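Local atomic coordinates of alpha-(N-acetylaminomethylene)succinic acid hydrolase (Mesorhizobium loti, PDB entry 3KXP), a protein that catalyses the last step of vitamin B6 degradation, hydrolysing (E)-2-(acetamidomethylene)succinate to succinic semialdehyde, acetate, ammonia and carbon dioxide. Residues R52-G56 and R57-N61; I89-S92 and D93-T97; D123-G126 and L127-L131; L247-A250 and Y251-V254. All coordinates share one frame; numbering follows the deposited sequence.

Contact 1 of 4, residues R52-G56 and R57-N61; sequences RVDIG and RITLN
The guanidinium of Arg-52 lies flat over Thr-59: methyl CG2 of Thr-59 sits beneath one face, over its centre and 3.6 Å from Arg-52 CZ. NH2 forms a salt bridge with Asp-109 and NE donates to the carbonyl of Leu-107, two bonds that probably fix the rotation of the group. Placing Thr-59 CG2 anti to the backbone N (its OG1 has chi1 -62°) offers the methyl to the arginine and leaves OG1 beside Asp-54. There a water bridges the two side chains, giving a proton to Asp-54 OD2 (3.2 Å) and meeting Thr-59 OG1 at 3.1 Å. Asp-54 OD2 also accepts from Gly-56 N at 2.9 Å, an Asx turn that starts the bend of this beta hairpin. Gly-56 takes a positive phi of 91° with psi -79°, a conformation that belongs to glycine. Val-53 and Leu-60 form an antiparallel hydrogen-bonded pair, Val-53 N to Leu-60 O at 2.6 Å and Leu-60 N to Val-53 O at 2.9 Å. Ile-55 N adds a third bond, to Ile-58 O. On the other side of the hairpin, Ile-55 CD1 meets Ile-58 CG2 at 3.8 Å and Leu-60 CD1 at 4.0 Å. Ile-55 also packs on Leu-127 and Thr-130 of helix 117-131, and Arg-57 pairs with Asp-123 there, so the hairpin of strands 49-54 and 59-65, at the edge of the main sheet, is held against that helix.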
loop_
_atom_site.group_PDB
_atom_site.type_symbol
_atom_site.label_atom_id
_atom_site.label_comp_id
_atom_site.label_asym_id
_atom_site.label_seq_id
_atom_site.Cartn_x
_atom_site.Cartn_y
_atom_site.Cartn_z
ATOM N N ARG A 52 -17.369 -25.017 -14.982
ATOM C CA ARG A 52 -16.562 -25.804 -14.075
ATOM C C ARG A 52 -15.265 -26.117 -14.806
ATOM O O ARG A 52 -15.274 -26.636 -15.925
ATOM C CB ARG A 52 -17.295 -27.086 -13.676
ATOM C CG ARG A 52 -18.635 -26.846 -12.991
ATOM C CD ARG A 52 -19.163 -28.127 -12.379
ATOM N NE ARG A 52 -18.439 -28.451 -11.159
ATOM C CZ ARG A 52 -17.980 -29.656 -10.839
ATOM N NH1 ARG A 52 -18.157 -30.687 -11.647
ATOM N NH2 ARG A 52 -17.337 -29.823 -9.696
ATOM N N VAL A 53 -14.151 -25.770 -14.174
ATOM C CA VAL A 53 -12.845 -25.985 -14.763
ATOM C C VAL A 53 -12.125 -27.139 -14.111
ATOM O O VAL A 53 -11.942 -27.171 -12.896
ATOM C CB VAL A 53 -11.970 -24.734 -14.624
ATOM C CG1 VAL A 53 -10.637 -24.946 -15.340
ATOM C CG2 VAL A 53 -12.707 -23.528 -15.195
ATOM N N ASP A 54 -11.721 -28.095 -14.935
ATOM C CA ASP A 54 -10.990 -29.252 -14.453
ATOM C C ASP A 54 -9.534 -28.813 -14.411
ATOM O O ASP A 54 -8.952 -28.490 -15.441
ATOM C CB ASP A 54 -11.180 -30.422 -15.421
ATOM C CG ASP A 54 -10.525 -31.705 -14.939
ATOM O OD1 ASP A 54 -10.769 -32.758 -15.569
ATOM O OD2 ASP A 54 -9.768 -31.667 -13.947
ATOM N N ILE A 55 -8.961 -28.757 -13.216
ATOM C CA ILE A 55 -7.569 -28.351 -13.073
ATOM C C ILE A 55 -6.724 -29.555 -12.661
ATOM O O ILE A 55 -5.616 -29.410 -12.142
ATOM C CB ILE A 55 -7.413 -27.225 -12.026
ATOM C CG1 ILE A 55 -7.822 -27.732 -10.638
ATOM C CG2 ILE A 55 -8.256 -26.026 -12.432
ATOM C CD1 ILE A 55 -7.494 -26.764 -9.497
ATOM N N GLY A 56 -7.272 -30.745 -12.896
ATOM C CA GLY A 56 -6.570 -31.971 -12.574
ATOM C C GLY A 56 -6.859 -32.501 -11.189
ATOM O O GLY A 56 -7.641 -33.433 -11.019
ATOM N N ARG A 57 -6.222 -31.902 -10.191
ATOM C CA ARG A 57 -6.393 -32.323 -8.809
ATOM C C ARG A 57 -7.845 -32.223 -8.360
ATOM O O ARG A 57 -8.245 -32.873 -7.398
ATOM C CB ARG A 57 -5.483 -31.484 -7.896
ATOM C CG ARG A 57 -5.464 -29.994 -8.232
ATOM C CD ARG A 57 -4.446 -29.200 -7.394
ATOM N NE ARG A 57 -4.854 -29.053 -5.997
ATOM C CZ ARG A 57 -4.387 -29.789 -4.997
ATOM N NH1 ARG A 57 -3.484 -30.729 -5.229
ATOM N NH2 ARG A 57 -4.828 -29.589 -3.762
ATOM N N ILE A 58 -8.637 -31.424 -9.072
ATOM C CA ILE A 58 -10.043 -31.238 -8.726
ATOM C C ILE A 58 -10.711 -30.363 -9.782
ATOM O O ILE A 58 -10.039 -29.822 -10.657
ATOM C CB ILE A 58 -10.183 -30.558 -7.326
ATOM C CG1 ILE A 58 -11.654 -30.448 -6.927
ATOM C CG2 ILE A 58 -9.554 -29.166 -7.349
ATOM C CD1 ILE A 58 -11.875 -29.907 -5.527
ATOM N N THR A 59 -12.033 -30.240 -9.708
ATOM C CA THR A 59 -12.773 -29.407 -10.645
ATOM C C THR A 59 -13.410 -28.269 -9.854
ATOM O O THR A 59 -14.044 -28.496 -8.815
ATOM C CB THR A 59 -13.874 -30.221 -11.375
ATOM O OG1 THR A 59 -13.260 -31.270 -12.140
ATOM C CG2 THR A 59 -14.688 -29.318 -12.315
ATOM N N LEU A 60 -13.240 -27.043 -10.348
ATOM C CA LEU A 60 -13.778 -25.870 -9.670
ATOM C C LEU A 60 -14.714 -25.072 -10.552
ATOM O O LEU A 60 -14.535 -25.024 -11.763
ATOM C CB LEU A 60 -12.634 -24.956 -9.222
ATOM C CG LEU A 60 -11.603 -25.553 -8.266
ATOM C CD1 LEU A 60 -10.470 -24.559 -8.037
ATOM C CD2 LEU A 60 -12.277 -25.915 -6.956
ATOM N N ASN A 61 -15.715 -24.443 -9.943
ATOM C CA ASN A 61 -16.654 -23.606 -10.683
ATOM C C ASN A 61 -16.129 -22.169 -10.629
ATOM O O ASN A 61 -15.649 -21.723 -9.585
ATOM C CB ASN A 61 -18.046 -23.661 -10.051
ATOM C CG ASN A 61 -19.064 -22.840 -10.821
ATOM O OD1 ASN A 61 -19.288 -23.081 -12.003
ATOM N ND2 ASN A 61 -19.681 -21.862 -10.155
HETATM O O HOH W 1 -11.010 -33.220 -11.401
#

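Contact 2 of 4, residues I89-S92 and D93-T97; sequences IRLS and DRFTT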
loop_
_atom_site.group_PDB
_atom_site.type_symbol
_atom_site.label_atom_id
_atom_site.label_comp_id
_atom_site.label_asym_id
_atom_site.label_seq_id
_atom_site.Cartn_x
_atom_site.Cartn_y
_atom_site.Cartn_z
ATOM N N ILE A 89 -17.267 -6.202 -11.977
ATOM C CA ILE A 89 -17.772 -5.422 -13.093
ATOM C C ILE A 89 -16.962 -4.135 -13.211
ATOM O O ILE A 89 -16.736 -3.635 -14.310
ATOM C CB ILE A 89 -19.263 -5.076 -12.908
ATOM C CG1 ILE A 89 -20.100 -6.353 -12.955
ATOM C CG2 ILE A 89 -19.718 -4.130 -14.000
ATOM C CD1 ILE A 89 -21.596 -6.123 -12.835
ATOM N N ARG A 90 -16.509 -3.631 -12.066
ATOM C CA ARG A 90 -15.730 -2.396 -11.984
ATOM C C ARG A 90 -14.295 -2.515 -12.489
ATOM O O ARG A 90 -13.655 -1.508 -12.778
ATOM C CB ARG A 90 -15.689 -1.908 -10.535
ATOM C CG ARG A 90 -16.994 -1.352 -9.998
ATOM C CD ARG A 90 -17.177 0.096 -10.414
ATOM N NE ARG A 90 -18.244 0.740 -9.659
ATOM C CZ ARG A 90 -18.279 0.819 -8.332
ATOM N NH1 ARG A 90 -17.307 0.291 -7.603
ATOM N NH2 ARG A 90 -19.292 1.426 -7.730
ATOM N N LEU A 91 -13.785 -3.735 -12.587
ATOM C CA LEU A 91 -12.410 -3.929 -13.031
ATOM C C LEU A 91 -12.300 -4.739 -14.313
ATOM O O LEU A 91 -11.194 -4.971 -14.804
ATOM C CB LEU A 91 -11.607 -4.623 -11.923
ATOM C CG LEU A 91 -11.432 -3.853 -10.609
ATOM C CD1 LEU A 91 -11.079 -4.807 -9.475
ATOM C CD2 LEU A 91 -10.365 -2.796 -10.785
ATOM N N SER A 92 -13.448 -5.154 -14.847
ATOM C CA SER A 92 -13.528 -5.976 -16.059
ATOM C C SER A 92 -12.961 -5.381 -17.342
ATOM O O SER A 92 -12.421 -6.106 -18.180
ATOM C CB SER A 92 -14.977 -6.388 -16.312
ATOM O OG SER A 92 -15.406 -7.319 -15.338
ATOM N N ASP A 93 -13.097 -4.071 -17.505
ATOM C CA ASP A 93 -12.586 -3.417 -18.696
ATOM C C ASP A 93 -11.061 -3.432 -18.795
ATOM O O ASP A 93 -10.516 -3.295 -19.887
ATOM C CB ASP A 93 -13.103 -1.976 -18.766
ATOM C CG ASP A 93 -13.284 -1.345 -17.392
ATOM O OD1 ASP A 93 -12.293 -1.220 -16.637
ATOM O OD2 ASP A 93 -14.433 -0.970 -17.068
ATOM N N ARG A 94 -10.377 -3.632 -17.669
ATOM C CA ARG A 94 -8.909 -3.632 -17.645
ATOM C C ARG A 94 -8.294 -4.977 -17.267
ATOM O O ARG A 94 -7.116 -5.220 -17.538
ATOM C CB ARG A 94 -8.402 -2.578 -16.657
ATOM C CG ARG A 94 -8.984 -1.184 -16.848
ATOM C CD ARG A 94 -8.929 -0.408 -15.536
ATOM N NE ARG A 94 -7.592 -0.473 -14.956
ATOM C CZ ARG A 94 -7.297 -0.182 -13.694
ATOM N NH1 ARG A 94 -8.238 0.204 -12.845
ATOM N NH2 ARG A 94 -6.049 -0.300 -13.282
ATOM N N PHE A 95 -9.070 -5.836 -16.614
ATOM C CA PHE A 95 -8.561 -7.147 -16.225
ATOM C C PHE A 95 -9.560 -8.257 -16.534
ATOM O O PHE A 95 -10.764 -8.017 -16.672
ATOM C CB PHE A 95 -8.271 -7.237 -14.715
ATOM C CG PHE A 95 -7.382 -6.152 -14.178
ATOM C CD1 PHE A 95 -7.914 -4.922 -13.800
ATOM C CD2 PHE A 95 -6.021 -6.374 -14.007
ATOM C CE1 PHE A 95 -7.106 -3.933 -13.260
ATOM C CE2 PHE A 95 -5.202 -5.388 -13.468
ATOM C CZ PHE A 95 -5.745 -4.167 -13.092
ATOM N N THR A 96 -9.033 -9.474 -16.643
ATOM C CA THR A 96 -9.856 -10.658 -16.843
ATOM C C THR A 96 -10.162 -11.069 -15.400
ATOM O O THR A 96 -9.333 -11.690 -14.728
ATOM C CB THR A 96 -9.071 -11.800 -17.542
ATOM O OG1 THR A 96 -8.726 -11.404 -18.878
ATOM C CG2 THR A 96 -9.914 -13.068 -17.598
ATOM N N THR A 97 -11.336 -10.679 -14.918
ATOM C CA THR A 97 -11.750 -10.983 -13.556
ATOM C C THR A 97 -12.460 -12.327 -13.456
ATOM O O THR A 97 -13.463 -12.569 -14.134
ATOM C CB THR A 97 -12.701 -9.899 -13.015
ATOM O OG1 THR A 97 -13.909 -9.894 -13.787
ATOM C CG2 THR A 97 -12.049 -8.528 -13.105
#
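Leu-91 O takes the N-H groups of both Phe-95 and Arg-94 in a tight turn, 91-94 being close to a type I beta turn, that leads from helix 85-89 into strand 96-100 of the alpha/beta hydrolase sheet. Phe-95 N lies 2.9 Å from Leu-91 O and Arg-94 N 3.3 Å. The first donor comes in nearly along the carbonyl direction; the second stands well above the carbonyl plane, 53° out of it. Leu-91 O also lies in the plane of the Phe-95 ring, at its edge, 3.4 Å from CD1. Around this centre, Leu-91 CB touches Phe-95 CD1 at 4.2 Å and Thr-97 CG2 at 4.1 Å. The Phe-95 ring in turn carries the guanidinium of Arg-94, with Phe-95 CE1 3.6 Å above that plane and offset toward its rim. Further out, Arg-94 is held by a salt bridge to Asp-313, while Phe-95 rests on Ile-312 and Leu-91 on Thr-309, all three from helix 301-313. Met-71 of strand 70-74 touches both Leu-91 and Phe-95. Thr-97 keeps OG1 between its backbone N and carbonyl carbon (chi1 64°), where it bonds to Lys-65 O; Ser-92 OG bonds to Met-88 O and lies 3.4 Å from Thr-97 OG1, at best a weak link.

Contact 3 of 4, residues D123-G126 and L127-L131; sequences DIAG and LIRTL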
loop_
_atom_site.group_PDB
_atom_site.type_symbol
_atom_site.label_atom_id
_atom_site.label_comp_id
_atom_site.label_asym_id
_atom_site.label_seq_id
_atom_site.Cartn_x
_atom_site.Cartn_y
_atom_site.Cartn_z
ATOM N N ASP A 123 -4.781 -25.623 -5.013
ATOM C CA ASP A 123 -5.895 -25.454 -5.946
ATOM C C ASP A 123 -5.689 -24.200 -6.775
ATOM O O ASP A 123 -5.985 -24.182 -7.967
ATOM C CB ASP A 123 -7.228 -25.325 -5.207
ATOM C CG ASP A 123 -7.786 -26.655 -4.764
ATOM O OD1 ASP A 123 -8.747 -26.646 -3.968
ATOM O OD2 ASP A 123 -7.275 -27.705 -5.207
ATOM N N ILE A 124 -5.186 -23.149 -6.132
ATOM C CA ILE A 124 -4.951 -21.869 -6.798
ATOM C C ILE A 124 -3.856 -21.977 -7.858
ATOM O O ILE A 124 -4.013 -21.482 -8.969
ATOM C CB ILE A 124 -4.588 -20.768 -5.756
ATOM C CG1 ILE A 124 -5.766 -20.594 -4.790
ATOM C CG2 ILE A 124 -4.254 -19.446 -6.458
ATOM C CD1 ILE A 124 -5.563 -19.543 -3.726
ATOM N N ALA A 125 -2.751 -22.622 -7.509
ATOM C CA ALA A 125 -1.656 -22.806 -8.455
ATOM C C ALA A 125 -2.183 -23.599 -9.650
ATOM O O ALA A 125 -1.979 -23.219 -10.807
ATOM C CB ALA A 125 -0.523 -23.563 -7.790
ATOM N N GLY A 126 -2.871 -24.703 -9.359
ATOM C CA GLY A 126 -3.422 -25.528 -10.414
ATOM C C GLY A 126 -4.288 -24.728 -11.367
ATOM O O GLY A 126 -4.174 -24.861 -12.580
ATOM N N LEU A 127 -5.145 -23.878 -10.813
ATOM C CA LEU A 127 -6.055 -23.062 -11.607
ATOM C C LEU A 127 -5.317 -22.003 -12.432
ATOM O O LEU A 127 -5.673 -21.732 -13.582
ATOM C CB LEU A 127 -7.088 -22.419 -10.672
ATOM C CG LEU A 127 -8.292 -21.656 -11.224
ATOM C CD1 LEU A 127 -7.841 -20.300 -11.675
ATOM C CD2 LEU A 127 -8.953 -22.426 -12.354
ATOM N N ILE A 128 -4.284 -21.401 -11.858
ATOM C CA ILE A 128 -3.532 -20.407 -12.599
ATOM C C ILE A 128 -2.841 -21.100 -13.777
ATOM O O ILE A 128 -2.855 -20.591 -14.896
ATOM C CB ILE A 128 -2.499 -19.702 -11.692
ATOM C CG1 ILE A 128 -3.235 -18.921 -10.596
ATOM C CG2 ILE A 128 -1.643 -18.736 -12.515
ATOM C CD1 ILE A 128 -2.337 -18.374 -9.524
ATOM N N ARG A 129 -2.254 -22.267 -13.528
ATOM C CA ARG A 129 -1.585 -23.027 -14.588
ATOM C C ARG A 129 -2.577 -23.450 -15.670
ATOM O O ARG A 129 -2.309 -23.297 -16.860
ATOM C CB ARG A 129 -0.925 -24.283 -14.018
ATOM C CG ARG A 129 0.382 -24.032 -13.313
ATOM C CD ARG A 129 0.682 -25.164 -12.359
ATOM N NE ARG A 129 1.929 -24.960 -11.635
ATOM C CZ ARG A 129 2.264 -25.626 -10.537
ATOM N NH1 ARG A 129 1.436 -26.536 -10.040
ATOM N NH2 ARG A 129 3.430 -25.396 -9.944
ATOM N N THR A 130 -3.723 -23.979 -15.247
ATOM C CA THR A 130 -4.745 -24.436 -16.179
ATOM C C THR A 130 -5.313 -23.305 -17.025
ATOM O O THR A 130 -5.634 -23.503 -18.195
ATOM C CB THR A 130 -5.895 -25.137 -15.437
ATOM O OG1 THR A 130 -5.377 -26.279 -14.745
ATOM C CG2 THR A 130 -6.975 -25.591 -16.413
ATOM N N LEU A 131 -5.436 -22.119 -16.444
ATOM C CA LEU A 131 -5.965 -20.987 -17.191
ATOM C C LEU A 131 -4.912 -20.466 -18.155
ATOM O O LEU A 131 -5.235 -19.837 -19.160
ATOM C CB LEU A 131 -6.387 -19.866 -16.242
ATOM C CG LEU A 131 -7.576 -20.141 -15.319
ATOM C CD1 LEU A 131 -7.843 -18.897 -14.479
ATOM C CD2 LEU A 131 -8.805 -20.511 -16.149
#
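Gly-126 O is gripped twice by Thr-130: the backbone N donates at 2.8 Å and the hydroxyl OG1 at 2.9 Å. This is the familiar alpha-helical arrangement in which a threonine returns its hydroxyl to the carbonyl four residues back, and it lies in helix 117-131 of the alpha/beta hydrolase fold. Thr-130 has chi1 -61°, which sets OG1 beside its own backbone N and lets hydroxyl and amide share one oxygen. They arrive differently, the amide tilted 20° from the carbonyl plane and the hydroxyl 40° above it. The next turn back runs in the usual i to i+4 pattern, Leu-127 N to Asp-123 O, Ile-128 N to Ile-124 O and Arg-129 N to Ala-125 O. On the buried side, Ile-124 and Ile-128 meet slantwise and bring CG2 of Ile-124 within 3.8 Å of CD1 of Ile-128. Both sit on strand 70-74, Ile-124 against Phe-74 and Ile-128 against Leu-72; Ile-124 also reaches Asn-147 and Ala-151 of helix 143-154, the helix that follows Ser-142, the probable nucleophile. The carboxylate of Asp-123 forms a salt bridge with Arg-103 through OD1. Arg-129, exposed and extended from CG to NE, runs back along the helix. Its guanidinium passes Ala-125 with one face, the methyl CB of Ala-125 lying 4.2 Å above the plane and toward its rim.

Contact 4 of 4, residues L247-A250 and Y251-V254; sequences LVPA and YRDV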
loop_
_atom_site.group_PDB
_atom_site.type_symbol
_atom_site.label_atom_id
_atom_site.label_comp_id
_atom_site.label_asym_id
_atom_site.label_seq_id
_atom_site.Cartn_x
_atom_site.Cartn_y
_atom_site.Cartn_z
ATOM N N LEU A 247 -0.142 -19.023 10.523
ATOM C CA LEU A 247 -0.036 -18.311 9.259
ATOM C C LEU A 247 1.224 -17.438 9.177
ATOM O O LEU A 247 1.469 -16.784 8.160
ATOM C CB LEU A 247 -1.291 -17.449 9.066
ATOM C CG LEU A 247 -1.586 -16.943 7.653
ATOM C CD1 LEU A 247 -1.613 -18.118 6.677
ATOM C CD2 LEU A 247 -2.916 -16.204 7.647
ATOM N N VAL A 248 2.021 -17.441 10.244
ATOM C CA VAL A 248 3.245 -16.641 10.306
ATOM C C VAL A 248 4.234 -16.944 9.174
ATOM O O VAL A 248 4.721 -16.028 8.509
ATOM C CB VAL A 248 3.951 -16.819 11.684
ATOM C CG1 VAL A 248 5.321 -16.151 11.677
ATOM C CG2 VAL A 248 3.095 -16.214 12.778
ATOM N N PRO A 249 4.548 -18.231 8.940
ATOM C CA PRO A 249 5.490 -18.581 7.863
ATOM C C PRO A 249 5.078 -18.000 6.509
ATOM O O PRO A 249 5.912 -17.485 5.763
ATOM C CB PRO A 249 5.462 -20.106 7.867
ATOM C CG PRO A 249 5.231 -20.425 9.320
ATOM C CD PRO A 249 4.149 -19.429 9.701
ATOM N N ALA A 250 3.785 -18.074 6.202
ATOM C CA ALA A 250 3.264 -17.557 4.941
ATOM C C ALA A 250 3.455 -16.041 4.796
ATOM O O ALA A 250 3.838 -15.562 3.732
ATOM C CB ALA A 250 1.795 -17.917 4.799
ATOM N N TYR A 251 3.179 -15.274 5.843
ATOM C CA TYR A 251 3.380 -13.831 5.736
ATOM C C TYR A 251 4.863 -13.490 5.814
ATOM O O TYR A 251 5.329 -12.563 5.162
ATOM C CB TYR A 251 2.621 -13.075 6.830
ATOM C CG TYR A 251 1.211 -12.682 6.443
ATOM C CD1 TYR A 251 0.177 -13.616 6.436
ATOM C CD2 TYR A 251 0.907 -11.362 6.116
ATOM C CE1 TYR A 251 -1.132 -13.242 6.121
ATOM C CE2 TYR A 251 -0.393 -10.976 5.799
ATOM C CZ TYR A 251 -1.409 -11.920 5.808
ATOM O OH TYR A 251 -2.702 -11.529 5.542
ATOM N N ARG A 252 5.605 -14.246 6.609
ATOM C CA ARG A 252 7.035 -14.014 6.743
ATOM C C ARG A 252 7.804 -14.307 5.446
ATOM O O ARG A 252 8.746 -13.594 5.099
ATOM C CB ARG A 252 7.598 -14.895 7.858
ATOM C CG ARG A 252 9.109 -14.777 8.055
ATOM C CD ARG A 252 9.620 -15.962 8.859
ATOM N NE ARG A 252 9.367 -17.199 8.126
ATOM C CZ ARG A 252 9.177 -18.386 8.692
ATOM N NH1 ARG A 252 9.213 -18.506 10.016
ATOM N NH2 ARG A 252 8.937 -19.452 7.933
ATOM N N ASP A 253 7.389 -15.337 4.712
ATOM C CA ASP A 253 8.122 -15.710 3.504
ATOM C C ASP A 253 7.617 -15.217 2.152
ATOM O O ASP A 253 8.331 -15.335 1.153
ATOM C CB ASP A 253 8.291 -17.235 3.459
ATOM C CG ASP A 253 8.808 -17.805 4.781
ATOM O OD1 ASP A 253 9.659 -17.155 5.434
ATOM O OD2 ASP A 253 8.367 -18.910 5.164
ATOM N N VAL A 254 6.414 -14.651 2.104
ATOM C CA VAL A 254 5.885 -14.186 0.826
ATOM C C VAL A 254 6.795 -13.109 0.221
ATOM O O VAL A 254 7.092 -12.103 0.858
ATOM C CB VAL A 254 4.423 -13.660 0.963
ATOM C CG1 VAL A 254 4.365 -12.438 1.876
ATOM C CG2 VAL A 254 3.867 -13.337 -0.413
#
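Tyr-251 lies against Leu-247 one helical turn earlier, its ring edge turned to the leucine, with CD2 of Leu-247 3.8 Å from CE1 of Tyr-251 and close to the ring plane. The two are also joined through the backbone, Tyr-251 N donating to Leu-247 O at 3.3 Å. At its far end the tyrosine hydroxyl bonds to the carbonyl of Phe-167, next in sequence to Asp-166, thought to be an active-site residue. Val-149 of helix 143-154 and Leu-280 of helix 271-280 pack on the same side chain. Around the helix, Pro-249 lies under the guanidinium of Arg-252: Pro-249 CA is 3.5 Å from that plane, toward the rim, and Pro-249 CB is 3.5 Å from Arg-252 NH2. The arginine bends at chi3 (62°) and takes Asp-253 side-on, Arg-252 NE to Asp-253 OD1 at 2.7 Å and NH2 to OD2 at 2.9 Å, a salt bridge between adjacent residues. Ala-250 closes the short run of helical bonds, Ala-250 O accepting weakly, at 3.2 Å, from N of Val-254, the first residue to leave helical geometry. This is a short amphipathic helix leading into strand 258-263 of the alpha/beta hydrolase fold, its tyrosine buried and its Arg-Asp pair exposed.

From the N terminus the four contacts come strictly in series, with none nested in or crossing another. Contact 1 closes the hairpin of strands 49-54 and 59-65; contact 2 closes the turn that leads into strand 96-100, the sheet neighbour of 59-65, and joins the start of that strand to helix 301-313. Contact 3 is a run of turns in helix 117-131, and contact 4 a short helix before strand 258-263, lying against helices 143-154 and 271-280. Contacts 1 and 3 alone touch, through a salt bridge and apolar packing between hairpin and helix. Contacts 2 and 3 come no nearer than about 7 Å between nearest atoms. Contact 4 stands apart, about 21 Å from contact 3 between centres.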